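Local coordinates for conserved uncharacterized protein (predicted phosphoesterase COG0622) (Streptococcus pneumoniae, PDB 3CK2) that is probably a metal-dependent phosphoesterase of the calcineurin-like superfamily, with two manganese ions bound side by side, though its natural substrate is unknown, at residues D14-S19 against D41-P46; Q7-M12 against A35-G40; G112-P117 against F127-S132; I140-Y145 against F159-H164. All coordinates share one frame; numbering follows the deposited sequence.

How the contacts relate
Contacts 1 and 3 meet at one manganese ion: Asp14, His16 and Asp41 come from contact 1, His115 from contact 3, and waters 2 and 3 complete the sphere. A second manganese, bound in part by Asp41 and His113, sits beside it. Contact 2 is the strand pair beneath the loops of contact 1, centres about 15 Å apart, tied to them where Ser15 OG lies 2.6 Å from His38 NE2. Contact 4 lies further along the same sheet, its centre about 17 Å from that of contact 1; its Arg162 NH2 reaches Asp18 OD2 at 2.8 Å in a salt bridge. The meso-tartaric acid pocket, about 7 Å (nearest atoms) from the Leu160 side chain, shares no residue with the metal sites.

Contact 1 (D14-S19 against D41-P46); sequences DSHGDS and DSELRP. With MN (manganese (II) ion), chain B.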
loop_
_atom_site.group_PDB
_atom_site.type_symbol
_atom_site.label_atom_id
_atom_site.label_comp_id
_atom_site.label_asym_id
_atom_site.label_seq_id
_atom_site.Cartn_x
_atom_site.Cartn_y
_atom_site.Cartn_z
ATOM N N ASP A 14 1.466 5.854 -6.056
ATOM C CA ASP A 14 2.199 6.992 -6.651
ATOM C C ASP A 14 2.797 6.577 -8.006
ATOM O O ASP A 14 3.996 6.762 -8.290
ATOM C CB ASP A 14 3.251 7.535 -5.678
ATOM C CG ASP A 14 2.635 8.208 -4.456
ATOM O OD1 ASP A 14 2.378 9.456 -4.530
ATOM O OD2 ASP A 14 2.452 7.504 -3.414
ATOM N N SER A 15 1.889 6.056 -8.838
ATOM C CA SER A 15 2.147 5.587 -10.200
ATOM C C SER A 15 2.148 6.722 -11.259
ATOM O O SER A 15 2.753 6.580 -12.294
ATOM C CB SER A 15 1.139 4.480 -10.562
ATOM O OG SER A 15 -0.182 4.810 -10.182
ATOM N N HIS A 16 1.466 7.825 -10.977
ATOM C CA HIS A 16 1.635 9.112 -11.667
ATOM C C HIS A 16 1.537 9.065 -13.189
ATOM O O HIS A 16 2.465 9.453 -13.917
ATOM C CB HIS A 16 2.925 9.829 -11.192
ATOM C CG HIS A 16 2.778 10.459 -9.837
ATOM N ND1 HIS A 16 2.062 11.621 -9.631
ATOM C CD2 HIS A 16 3.188 10.052 -8.624
ATOM C CE1 HIS A 16 2.055 11.910 -8.348
ATOM N NE2 HIS A 16 2.725 10.968 -7.709
ATOM N N GLY A 17 0.386 8.597 -13.643
ATOM C CA GLY A 17 0.045 8.612 -15.048
ATOM C C GLY A 17 0.520 7.401 -15.824
ATOM O O GLY A 17 0.238 7.278 -16.988
ATOM N N ASP A 18 1.216 6.487 -15.170
ATOM C CA ASP A 18 1.618 5.239 -15.788
ATOM C C ASP A 18 0.495 4.218 -15.571
ATOM O O ASP A 18 0.314 3.666 -14.496
ATOM C CB ASP A 18 2.955 4.796 -15.188
ATOM C CG ASP A 18 3.523 3.569 -15.844
ATOM O OD1 ASP A 18 2.780 2.795 -16.472
ATOM O OD2 ASP A 18 4.740 3.372 -15.690
ATOM N N SER A 19 -0.296 4.021 -16.609
ATOM C CA SER A 19 -1.382 3.087 -16.563
ATOM C C SER A 19 -0.949 1.665 -16.944
ATOM O O SER A 19 -1.551 0.712 -16.481
ATOM C CB SER A 19 -2.534 3.575 -17.464
ATOM O OG SER A 19 -2.074 3.816 -18.764
ATOM N N ASP A 41 -2.415 8.798 -6.000
ATOM C CA ASP A 41 -1.620 9.556 -6.970
ATOM C C ASP A 41 -1.363 8.711 -8.210
ATOM O O ASP A 41 -0.240 8.596 -8.675
ATOM C CB ASP A 41 -0.331 10.026 -6.327
ATOM C CG ASP A 41 -0.432 11.375 -5.712
ATOM O OD1 ASP A 41 -1.532 11.924 -5.627
ATOM O OD2 ASP A 41 0.650 11.882 -5.313
ATOM N N SER A 42 -2.414 8.092 -8.728
ATOM C CA SER A 42 -2.336 7.354 -9.996
ATOM C C SER A 42 -2.456 8.275 -11.200
ATOM O O SER A 42 -1.880 8.006 -12.270
ATOM C CB SER A 42 -3.416 6.254 -10.066
ATOM O OG SER A 42 -4.708 6.766 -9.971
ATOM N N GLU A 43 -3.231 9.347 -11.015
ATOM C CA GLU A 43 -3.576 10.315 -12.065
ATOM C C GLU A 43 -4.476 9.708 -13.151
ATOM O O GLU A 43 -4.605 10.260 -14.231
ATOM C CB GLU A 43 -2.339 10.975 -12.650
ATOM C CG GLU A 43 -1.459 11.697 -11.611
ATOM C CD GLU A 43 -0.249 12.352 -12.283
ATOM O OE1 GLU A 43 -0.297 12.544 -13.512
ATOM O OE2 GLU A 43 0.766 12.642 -11.612
ATOM N N LEU A 44 -5.128 8.590 -12.801
ATOM C CA LEU A 44 -6.078 7.882 -13.640
ATOM C C LEU A 44 -7.493 8.227 -13.191
ATOM O O LEU A 44 -7.702 8.745 -12.091
ATOM C CB LEU A 44 -5.846 6.346 -13.565
ATOM C CG LEU A 44 -4.447 5.801 -13.870
ATOM C CD1 LEU A 44 -4.427 4.254 -13.822
ATOM C CD2 LEU A 44 -3.863 6.341 -15.200
ATOM N N ARG A 45 -8.442 7.937 -14.072
ATOM C CA ARG A 45 -9.864 8.016 -13.769
ATOM C C ARG A 45 -10.332 6.897 -12.845
ATOM O O ARG A 45 -9.873 5.760 -12.984
ATOM C CB ARG A 45 -10.648 7.969 -15.052
ATOM C CG ARG A 45 -10.506 9.247 -15.812
ATOM C CD ARG A 45 -10.775 9.069 -17.270
ATOM N NE ARG A 45 -12.172 8.765 -17.532
ATOM C CZ ARG A 45 -13.163 9.641 -17.436
ATOM N NH1 ARG A 45 -12.943 10.890 -17.034
ATOM N NH2 ARG A 45 -14.384 9.248 -17.729
ATOM N N PRO A 46 -11.162 7.245 -11.832
ATOM C CA PRO A 46 -11.759 6.264 -10.898
ATOM C C PRO A 46 -12.627 5.210 -11.570
ATOM O O PRO A 46 -12.739 4.124 -11.065
ATOM C CB PRO A 46 -12.618 7.119 -9.949
ATOM C CG PRO A 46 -12.122 8.500 -10.095
ATOM C CD PRO A 46 -11.483 8.633 -11.455
HETATM MN MN MN B . 2.793 11.318 -5.395
HETATM O O HOH W 1 -1.132 5.209 -12.663
HETATM O O HOH W 2 3.342 13.343 -6.078
HETATM O O HOH W 3 2.972 12.366 -3.468
#
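His16 N and Gly17 N of loop 14-19 donate to two successive carbonyls of loop 41-46, Asp41 O (3.0 Å) and Ser42 O (2.7 Å). Loop 14-19 makes a type I' turn from Ser15 to Asp18. Three side chains close on one manganese ion through Asp14 OD1 at 2.1 Å, His16 NE2 at 2.3 Å and Asp41 OD2. The two carboxylates stand almost perpendicular, planes 86° apart, and each gives one oxygen to the metal; Asp14 OD2 accepts from His113 N, and Asp41 OD1 is bonded to Met61. The His16 ring lies alongside the Asp41 side chain, with Asp41 O over the centre of one ring face. His16 ND1 donates, in its own ring plane, to the anti side of Glu43 OE2, 25° out of the carboxylate plane, a nearly straight bond of 2.6 Å. Glu43 reaches this edge with CG beside its backbone N (chi1 -57°) and an extended chain beyond. Water 1 bridges the loops, donating to Asp18 O and Ser42 O and bonded to Ser15 OG, which also pairs with His38. Further out, Ser19 CB rests on Leu44 CD2 at 3.8 Å. The loops carry Asp-X-His and, with Gly40 just before, the Gly-Asp motif of calcineurin-like phosphoesterases; His115 completes the site, and Asp41 OD2 bridges to the second manganese, bound also by Asn60, His84 and His113. With NE2 on the metal and ND1 on a carboxylate, the His16 ring is fixed in rotation, and Glu43 acts as a second-shell residue that would probably make the imidazole a stronger donor to manganese.

Contact 2 (Q7-M12 against A35-G40); sequences QTIIVM and AVFHNG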
loop_
_atom_site.group_PDB
_atom_site.type_symbol
_atom_site.label_atom_id
_atom_site.label_comp_id
_atom_site.label_asym_id
_atom_site.label_seq_id
_atom_site.Cartn_x
_atom_site.Cartn_y
_atom_site.Cartn_z
ATOM N N GLN A 7 -2.305 -15.102 4.265
ATOM C CA GLN A 7 -2.782 -14.145 3.289
ATOM C C GLN A 7 -1.580 -13.479 2.642
ATOM O O GLN A 7 -0.480 -13.450 3.212
ATOM C CB GLN A 7 -3.636 -13.082 3.962
ATOM C CG GLN A 7 -4.882 -13.608 4.658
ATOM C CD GLN A 7 -5.495 -12.576 5.583
ATOM O OE1 GLN A 7 -4.802 -11.700 6.103
ATOM N NE2 GLN A 7 -6.783 -12.666 5.784
ATOM N N THR A 8 -1.798 -13.005 1.424
ATOM C CA THR A 8 -0.824 -12.239 0.683
ATOM C C THR A 8 -1.559 -11.026 0.116
ATOM O O THR A 8 -2.630 -11.158 -0.477
ATOM C CB THR A 8 -0.192 -13.047 -0.464
ATOM O OG1 THR A 8 0.459 -14.188 0.081
ATOM C CG2 THR A 8 0.805 -12.178 -1.271
ATOM N N ILE A 9 -0.996 -9.843 0.340
ATOM C CA ILE A 9 -1.525 -8.640 -0.280
ATOM C C ILE A 9 -0.412 -7.984 -1.088
ATOM O O ILE A 9 0.787 -8.161 -0.804
ATOM C CB ILE A 9 -2.179 -7.656 0.773
ATOM C CG1 ILE A 9 -1.119 -7.089 1.739
ATOM C CG2 ILE A 9 -3.389 -8.344 1.505
ATOM C CD1 ILE A 9 -1.625 -5.931 2.587
ATOM N N ILE A 10 -0.842 -7.300 -2.137
ATOM C CA ILE A 10 0.017 -6.523 -3.038
ATOM C C ILE A 10 -0.401 -5.068 -2.899
ATOM O O ILE A 10 -1.610 -4.749 -2.986
ATOM C CB ILE A 10 -0.074 -7.003 -4.545
ATOM C CG1 ILE A 10 0.428 -8.460 -4.689
ATOM C CG2 ILE A 10 0.763 -6.056 -5.468
ATOM C CD1 ILE A 10 1.991 -8.664 -4.322
ATOM N N VAL A 11 0.590 -4.210 -2.616
ATOM C CA VAL A 11 0.378 -2.787 -2.353
ATOM C C VAL A 11 1.271 -1.973 -3.286
ATOM O O VAL A 11 2.485 -2.206 -3.325
ATOM C CB VAL A 11 0.720 -2.438 -0.873
ATOM C CG1 VAL A 11 0.281 -1.000 -0.545
ATOM C CG2 VAL A 11 0.073 -3.457 0.088
HETATM N N MSE A 12 0.684 -1.019 -4.017
HETATM C CA MSE A 12 1.464 -0.041 -4.805
HETATM C C MSE A 12 0.921 1.372 -4.600
HETATM O O MSE A 12 -0.054 1.563 -3.914
HETATM C CB MSE A 12 1.474 -0.418 -6.293
HETATM C CG MSE A 12 0.099 -0.366 -6.905
HETATM SE SE MSE A 12 0.049 -0.811 -8.797
HETATM C CE MSE A 12 -1.774 -1.501 -8.809
ATOM N N ALA A 35 -5.745 -9.565 -1.871
ATOM C CA ALA A 35 -6.148 -8.200 -2.193
ATOM C C ALA A 35 -4.987 -7.482 -2.840
ATOM O O ALA A 35 -3.828 -7.812 -2.592
ATOM C CB ALA A 35 -6.615 -7.447 -0.923
ATOM N N VAL A 36 -5.325 -6.501 -3.694
ATOM C CA VAL A 36 -4.378 -5.628 -4.338
ATOM C C VAL A 36 -4.765 -4.205 -4.002
ATOM O O VAL A 36 -5.909 -3.823 -4.206
ATOM C CB VAL A 36 -4.299 -5.870 -5.879
ATOM C CG1 VAL A 36 -3.277 -4.899 -6.541
ATOM C CG2 VAL A 36 -3.921 -7.320 -6.167
ATOM N N PHE A 37 -3.798 -3.416 -3.507
ATOM C CA PHE A 37 -4.046 -2.016 -3.074
ATOM C C PHE A 37 -3.238 -0.971 -3.835
ATOM O O PHE A 37 -2.060 -1.169 -4.119
ATOM C CB PHE A 37 -3.703 -1.844 -1.585
ATOM C CG PHE A 37 -4.486 -2.718 -0.700
ATOM C CD1 PHE A 37 -5.660 -2.265 -0.145
ATOM C CD2 PHE A 37 -4.064 -4.015 -0.434
ATOM C CE1 PHE A 37 -6.406 -3.064 0.672
ATOM C CE2 PHE A 37 -4.828 -4.835 0.379
ATOM C CZ PHE A 37 -6.011 -4.347 0.933
ATOM N N HIS A 38 -3.845 0.180 -4.077
ATOM C CA HIS A 38 -3.128 1.309 -4.665
ATOM C C HIS A 38 -3.410 2.487 -3.760
ATOM O O HIS A 38 -4.549 2.772 -3.498
ATOM C CB HIS A 38 -3.583 1.554 -6.101
ATOM C CG HIS A 38 -2.755 2.542 -6.845
ATOM N ND1 HIS A 38 -2.573 3.839 -6.415
ATOM C CD2 HIS A 38 -2.098 2.438 -8.021
ATOM C CE1 HIS A 38 -1.803 4.473 -7.278
ATOM N NE2 HIS A 38 -1.482 3.640 -8.254
ATOM N N ASN A 39 -2.375 3.147 -3.249
ATOM C CA ASN A 39 -2.545 4.152 -2.199
ATOM C C ASN A 39 -2.610 5.599 -2.721
ATOM O O ASN A 39 -2.470 6.562 -1.962
ATOM C CB ASN A 39 -1.442 3.992 -1.145
ATOM C CG ASN A 39 -1.418 2.607 -0.513
ATOM O OD1 ASN A 39 -2.423 1.883 -0.547
ATOM N ND2 ASN A 39 -0.258 2.234 0.090
ATOM N N GLY A 40 -2.818 5.720 -4.031
ATOM C CA GLY A 40 -3.152 6.975 -4.673
ATOM C C GLY A 40 -2.051 7.635 -5.477
ATOM O O GLY A 40 -0.919 7.147 -5.601
#
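Met12 and His38 close the metal-side end of two parallel strands, 7-12 and 35-38, whose axes come within 4.6 Å at an angle of 16°. This end is tight. Met12 N donates to Phe37 O at 2.7 Å and Asn39 N to Met12 O, while Phe37 N takes Ile10 O at 2.6 Å. The Met12 side chain, a selenomethionine, leaves with CG between its backbone N and carbonyl carbon (chi1 64°), which lays CG 3.7 Å from His38 CD2; SE stands oblique to that ring. Gly40 N donates to His38 ND1 in the ring plane, and Ser15 holds NE2, so both ring nitrogens are engaged. The strands belong to a beta-alpha-beta unit: helix 19-29 connects them and covers the face of Ile10, Met12 and Val36. The other face carries Ile9, Val11 and Phe37; Ile9 CB touches the rim of the phenyl ring at Phe37 CE2 (3.9 Å). Beside them, Val11 CG1 presses on Asn39 ND2 at 3.3 Å, an amide held by Tyr111 O and by Gln82. Toward the start of the strands the fit slackens. Ile10 N still bonds to Ala35 O at 3.1 Å, but Ile9 CG2 and Ala35 CB are 4.1 Å apart, and the partly exposed Thr8 has its backbone N bonded instead to Asp34 OD2.

Contact 3 (G112-P117 against F127-S132); sequences GHLHVP and FLNPGS. With MN (manganese (II) ion), chain B.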
loop_
_atom_site.group_PDB
_atom_site.type_symbol
_atom_site.label_atom_id
_atom_site.label_comp_id
_atom_site.label_asym_id
_atom_site.label_seq_id
_atom_site.Cartn_x
_atom_site.Cartn_y
_atom_site.Cartn_z
ATOM N N GLY A 112 0.693 6.255 1.136
ATOM C CA GLY A 112 1.543 6.628 0.033
ATOM C C GLY A 112 2.156 8.006 0.296
ATOM O O GLY A 112 2.709 8.256 1.367
ATOM N N HIS A 113 2.104 8.866 -0.718
ATOM C CA HIS A 113 2.410 10.290 -0.635
ATOM C C HIS A 113 3.915 10.592 -0.623
ATOM O O HIS A 113 4.361 11.457 -1.396
ATOM C CB HIS A 113 1.648 10.963 0.518
ATOM C CG HIS A 113 1.712 12.461 0.501
ATOM N ND1 HIS A 113 1.363 13.214 -0.597
ATOM C CD2 HIS A 113 2.089 13.345 1.454
ATOM C CE1 HIS A 113 1.539 14.498 -0.328
ATOM N NE2 HIS A 113 1.981 14.600 0.912
ATOM N N LEU A 114 4.685 9.879 0.215
ATOM C CA LEU A 114 6.144 10.145 0.413
ATOM C C LEU A 114 7.093 9.626 -0.686
ATOM O O LEU A 114 8.205 10.129 -0.833
ATOM C CB LEU A 114 6.587 9.621 1.767
ATOM C CG LEU A 114 5.778 10.163 2.980
ATOM C CD1 LEU A 114 6.306 9.532 4.235
ATOM C CD2 LEU A 114 5.785 11.716 3.126
ATOM N N HIS A 115 6.627 8.640 -1.473
ATOM C CA HIS A 115 7.429 8.004 -2.517
ATOM C C HIS A 115 8.679 7.310 -1.942
ATOM O O HIS A 115 9.666 7.135 -2.643
ATOM C CB HIS A 115 7.861 9.007 -3.602
ATOM C CG HIS A 115 6.740 9.653 -4.375
ATOM N ND1 HIS A 115 6.900 10.064 -5.685
ATOM C CD2 HIS A 115 5.486 10.033 -4.014
ATOM C CE1 HIS A 115 5.782 10.630 -6.104
ATOM N NE2 HIS A 115 4.900 10.615 -5.116
ATOM N N VAL A 116 8.613 6.922 -0.666
ATOM C CA VAL A 116 9.720 6.289 0.047
ATOM C C VAL A 116 9.233 4.938 0.607
ATOM O O VAL A 116 8.293 4.906 1.404
ATOM C CB VAL A 116 10.293 7.210 1.204
ATOM C CG1 VAL A 116 11.348 6.467 2.027
ATOM C CG2 VAL A 116 10.911 8.517 0.634
ATOM N N PRO A 117 9.890 3.821 0.243
ATOM C CA PRO A 117 9.455 2.533 0.841
ATOM C C PRO A 117 9.733 2.425 2.347
ATOM O O PRO A 117 10.829 2.717 2.772
ATOM C CB PRO A 117 10.308 1.494 0.088
ATOM C CG PRO A 117 11.546 2.242 -0.285
ATOM C CD PRO A 117 11.061 3.634 -0.637
ATOM N N PHE A 127 2.778 -0.370 9.693
ATOM C CA PHE A 127 2.657 0.770 8.789
ATOM C C PHE A 127 3.569 0.546 7.578
ATOM O O PHE A 127 4.757 0.263 7.722
ATOM C CB PHE A 127 3.041 2.089 9.479
ATOM C CG PHE A 127 2.106 2.485 10.607
ATOM C CD1 PHE A 127 1.093 3.424 10.403
ATOM C CD2 PHE A 127 2.246 1.927 11.861
ATOM C CE1 PHE A 127 0.240 3.779 11.439
ATOM C CE2 PHE A 127 1.391 2.285 12.898
ATOM C CZ PHE A 127 0.378 3.197 12.670
ATOM N N LEU A 128 2.999 0.697 6.389
ATOM C CA LEU A 128 3.691 0.392 5.147
ATOM C C LEU A 128 3.410 1.443 4.091
ATOM O O LEU A 128 2.245 1.737 3.782
ATOM C CB LEU A 128 3.267 -0.987 4.604
ATOM C CG LEU A 128 3.804 -1.452 3.240
ATOM C CD1 LEU A 128 5.306 -1.795 3.333
ATOM C CD2 LEU A 128 3.026 -2.662 2.823
ATOM N N ASN A 129 4.503 1.979 3.546
ATOM C CA ASN A 129 4.490 2.709 2.295
ATOM C C ASN A 129 5.194 1.794 1.315
ATOM O O ASN A 129 6.356 1.388 1.547
ATOM C CB ASN A 129 5.211 4.057 2.442
ATOM C CG ASN A 129 5.033 4.959 1.214
ATOM O OD1 ASN A 129 5.097 4.499 0.080
ATOM N ND2 ASN A 129 4.821 6.247 1.447
ATOM N N PRO A 130 4.512 1.441 0.218
ATOM C CA PRO A 130 5.170 0.524 -0.714
ATOM C C PRO A 130 6.317 1.151 -1.531
ATOM O O PRO A 130 6.927 0.447 -2.290
ATOM C CB PRO A 130 4.013 0.112 -1.642
ATOM C CG PRO A 130 3.148 1.333 -1.688
ATOM C CD PRO A 130 3.170 1.844 -0.267
ATOM N N GLY A 131 6.601 2.446 -1.336
ATOM C CA GLY A 131 7.390 3.252 -2.249
ATOM C C GLY A 131 6.549 3.807 -3.377
ATOM O O GLY A 131 5.316 3.636 -3.408
ATOM N N SER A 132 7.206 4.487 -4.322
ATOM C CA SER A 132 6.587 4.874 -5.591
ATOM C C SER A 132 6.971 3.924 -6.748
ATOM O O SER A 132 8.152 3.691 -7.033
ATOM C CB SER A 132 6.903 6.324 -5.935
ATOM O OG SER A 132 6.440 6.614 -7.242
HETATM MN MN MN B . 2.793 11.318 -5.395
HETATM O O HOH W 3 2.972 12.366 -3.468
HETATM O O HOH W 4 4.571 6.628 -1.621
HETATM O O HOH W 2 3.342 13.343 -6.078
#
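The His115 imidazole and the Asn129 amide are the flat groups that link loop 112-117 to segment 127-132. Ser132 CB approaches the His115 ring obliquely, 3.7 Å from His115 CG, and also touches His115 CB; at the rim NE2 binds manganese at 2.2 Å, while ND1 is bonded to Gln135 O. The ring is thus pinned at both nitrogens. The Asn129 amide is wedged inside the curve of the loop: Asn129 CG lies 3.3 Å from Val116 O, and Asn129 ND2 2.9 Å from Gly112 O, at an angle too poor for a hydrogen bond. CG stands anti to the backbone N (chi1 -171°), which carries the amide across to the loop. There OD1 has two partners. Asn129 OD1 accepts from Gly131 N at 2.9 Å, closing an Asx turn, and from water 4, which in turn accepts from His115 N. Loop 112-117, with its Gly-His-X-His sequence, matches a signature motif of calcineurin-like phosphoesterases that brings two histidines to the two-metal site: His115 joins Asp14, His16 and Asp41 on one ion, and His113 binds the other. Water 3, a ligand of the first ion, donates to His113 O at 2.7 Å. Ser132 OG, though beside the His115 ring, has its strongest partner in Asp14 O, so this serine meets both metal-binding loops. Beyond the site, Pro117 packs on the backbone of Gly131, with Pro117 N 3.6 Å from Gly131 CA, and Pro117 CA makes a CH...O contact with Asn129 O.

Contact 4 (I140-Y145 against F159-H164); sequences IRECLY and FLTRDH
Tyr145 and Leu160 exchange two backbone hydrogen bonds, Leu160 N to Tyr145 O at 2.7 Å and Tyr145 N to Leu160 O at 3.0 Å. They form a hydrogen-bonded antiparallel pair where strands 145-150 and 154-160 of the six-stranded mixed sheet meet. At the far end of the tyrosine, Tyr145 OH is hydrogen-bonded to His164 ND1 at 2.7 Å, close to the imidazole plane. The two rings meet rim to rim, planes 66° apart. This hydroxyl also pairs with Tyr29 OH, and His164 NE2 with Glu24, so the cluster ties the strand end to helix 19-29. With chi1 at 65°, tucked against both backbone neighbours, the Tyr145 ring swings over the Leu160 side chain: Leu160 CB lies over one face in a CH-pi contact, and Leu160 CD2 lies 3.5 Å from Tyr145 CE1. His164 is presented by a type I turn from Thr161, whose OG1 accepts from Asp163 N in an ST turn. Beside the turn, water 5 joins both segments, donating to Glu142 OE2 and to Cys143 O (2.6 Å) and accepting from Arg162 N. The guanidinium of Arg162 turns elsewhere, to Ile133 O and in a salt bridge to Asp18. Leu144 CD1 touches Phe159 CB at 4.2 Å, and at the edge of the contact Arg162 CD lies 3.3 Å from Cys143 CB.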
loop_
_atom_site.group_PDB
_atom_site.type_symbol
_atom_site.label_atom_id
_atom_site.label_comp_id
_atom_site.label_asym_id
_atom_site.label_seq_id
_atom_site.Cartn_x
_atom_site.Cartn_y
_atom_site.Cartn_z
ATOM N N ILE A 140 16.641 5.089 -2.065
ATOM C CA ILE A 140 16.436 4.030 -3.041
ATOM C C ILE A 140 15.833 4.637 -4.298
ATOM O O ILE A 140 14.781 5.248 -4.240
ATOM C CB ILE A 140 15.493 2.913 -2.497
ATOM C CG1 ILE A 140 16.093 2.241 -1.236
ATOM C CG2 ILE A 140 15.145 1.842 -3.612
ATOM C CD1 ILE A 140 17.474 1.606 -1.408
ATOM N N ARG A 141 16.557 4.542 -5.411
ATOM C CA ARG A 141 16.173 5.207 -6.634
ATOM C C ARG A 141 15.449 4.265 -7.576
ATOM O O ARG A 141 15.277 4.568 -8.738
ATOM C CB ARG A 141 17.375 5.746 -7.382
ATOM C CG ARG A 141 18.235 6.763 -6.682
ATOM C CD ARG A 141 17.606 8.069 -6.619
ATOM N NE ARG A 141 18.614 9.110 -6.499
ATOM C CZ ARG A 141 18.376 10.335 -6.018
ATOM N NH1 ARG A 141 17.125 10.660 -5.595
ATOM N NH2 ARG A 141 19.375 11.231 -5.938
ATOM N N GLU A 142 15.012 3.138 -7.068
ATOM C CA GLU A 142 14.391 2.078 -7.857
ATOM C C GLU A 142 12.869 2.196 -7.631
ATOM O O GLU A 142 12.414 2.442 -6.510
ATOM C CB GLU A 142 14.940 0.727 -7.356
ATOM C CG GLU A 142 14.410 -0.537 -8.028
ATOM C CD GLU A 142 14.828 -0.716 -9.479
ATOM O OE1 GLU A 142 15.676 0.047 -9.961
ATOM O OE2 GLU A 142 14.296 -1.622 -10.151
ATOM N N CYS A 143 12.107 2.032 -8.704
ATOM C CA CYS A 143 10.648 1.975 -8.625
ATOM C C CYS A 143 10.258 0.667 -7.939
ATOM O O CYS A 143 10.790 -0.423 -8.268
ATOM C CB CYS A 143 10.051 2.035 -10.021
ATOM S SG CYS A 143 10.266 3.595 -10.875
ATOM N N LEU A 144 9.361 0.781 -6.959
ATOM C CA LEU A 144 9.011 -0.336 -6.099
ATOM C C LEU A 144 7.543 -0.363 -5.805
ATOM O O LEU A 144 6.873 0.662 -5.849
ATOM C CB LEU A 144 9.789 -0.252 -4.778
ATOM C CG LEU A 144 11.331 -0.428 -4.760
ATOM C CD1 LEU A 144 11.870 -0.084 -3.377
ATOM C CD2 LEU A 144 11.798 -1.835 -5.168
ATOM N N TYR A 145 7.051 -1.577 -5.564
ATOM C CA TYR A 145 5.821 -1.831 -4.835
ATOM C C TYR A 145 6.127 -2.900 -3.767
ATOM O O TYR A 145 7.270 -3.346 -3.619
ATOM C CB TYR A 145 4.686 -2.242 -5.779
ATOM C CG TYR A 145 4.854 -3.548 -6.516
ATOM C CD1 TYR A 145 4.204 -4.690 -6.067
ATOM C CD2 TYR A 145 5.632 -3.639 -7.698
ATOM C CE1 TYR A 145 4.317 -5.889 -6.748
ATOM C CE2 TYR A 145 5.740 -4.821 -8.387
ATOM C CZ TYR A 145 5.091 -5.959 -7.903
ATOM O OH TYR A 145 5.195 -7.194 -8.525
ATOM N N PHE A 159 9.879 -5.812 -0.765
ATOM C CA PHE A 159 9.698 -4.811 -1.800
ATOM C C PHE A 159 10.133 -5.350 -3.157
ATOM O O PHE A 159 11.135 -6.009 -3.263
ATOM C CB PHE A 159 10.422 -3.522 -1.419
ATOM C CG PHE A 159 9.835 -2.856 -0.209
ATOM C CD1 PHE A 159 8.862 -1.904 -0.339
ATOM C CD2 PHE A 159 10.263 -3.199 1.061
ATOM C CE1 PHE A 159 8.349 -1.309 0.775
ATOM C CE2 PHE A 159 9.751 -2.586 2.178
ATOM C CZ PHE A 159 8.785 -1.653 2.034
ATOM N N LEU A 160 9.320 -5.074 -4.179
ATOM C CA LEU A 160 9.430 -5.717 -5.491
ATOM C C LEU A 160 9.654 -4.662 -6.539
ATOM O O LEU A 160 9.164 -3.541 -6.432
ATOM C CB LEU A 160 8.168 -6.514 -5.827
ATOM C CG LEU A 160 7.991 -7.972 -5.338
ATOM C CD1 LEU A 160 8.388 -8.193 -3.926
ATOM C CD2 LEU A 160 6.534 -8.353 -5.543
ATOM N N THR A 161 10.428 -5.028 -7.547
ATOM C CA THR A 161 10.734 -4.124 -8.618
ATOM C C THR A 161 9.620 -4.214 -9.645
ATOM O O THR A 161 8.686 -5.024 -9.523
ATOM C CB THR A 161 12.094 -4.428 -9.275
ATOM O OG1 THR A 161 12.012 -5.639 -10.018
ATOM C CG2 THR A 161 13.240 -4.473 -8.238
ATOM N N ARG A 162 9.721 -3.358 -10.663
ATOM C CA ARG A 162 8.784 -3.371 -11.790
ATOM C C ARG A 162 8.888 -4.619 -12.657
ATOM O O ARG A 162 8.024 -4.837 -13.543
ATOM C CB ARG A 162 8.969 -2.089 -12.628
ATOM C CG ARG A 162 8.330 -0.891 -11.919
ATOM C CD ARG A 162 8.621 0.454 -12.593
ATOM N NE ARG A 162 8.064 0.533 -13.933
ATOM C CZ ARG A 162 7.098 1.341 -14.324
ATOM N NH1 ARG A 162 6.594 2.219 -13.503
ATOM N NH2 ARG A 162 6.679 1.308 -15.579
ATOM N N ASP A 163 9.919 -5.433 -12.408
ATOM C CA ASP A 163 10.018 -6.765 -12.993
ATOM C C ASP A 163 9.592 -7.857 -12.022
ATOM O O ASP A 163 9.711 -9.035 -12.333
ATOM C CB ASP A 163 11.456 -7.026 -13.513
ATOM C CG ASP A 163 11.802 -6.177 -14.728
ATOM O OD1 ASP A 163 10.899 -5.501 -15.312
ATOM O OD2 ASP A 163 12.979 -6.185 -15.099
ATOM N N HIS A 164 9.092 -7.447 -10.851
ATOM C CA HIS A 164 8.419 -8.331 -9.897
ATOM C C HIS A 164 9.415 -9.229 -9.174
ATOM O O HIS A 164 9.115 -10.377 -8.818
ATOM C CB HIS A 164 7.332 -9.157 -10.602
ATOM C CG HIS A 164 6.502 -8.366 -11.565
ATOM N ND1 HIS A 164 5.675 -7.346 -11.160
ATOM C CD2 HIS A 164 6.409 -8.415 -12.921
ATOM C CE1 HIS A 164 5.094 -6.812 -12.222
ATOM N NE2 HIS A 164 5.524 -7.444 -13.302
HETATM O O HOH W 5 11.707 -1.269 -10.600
#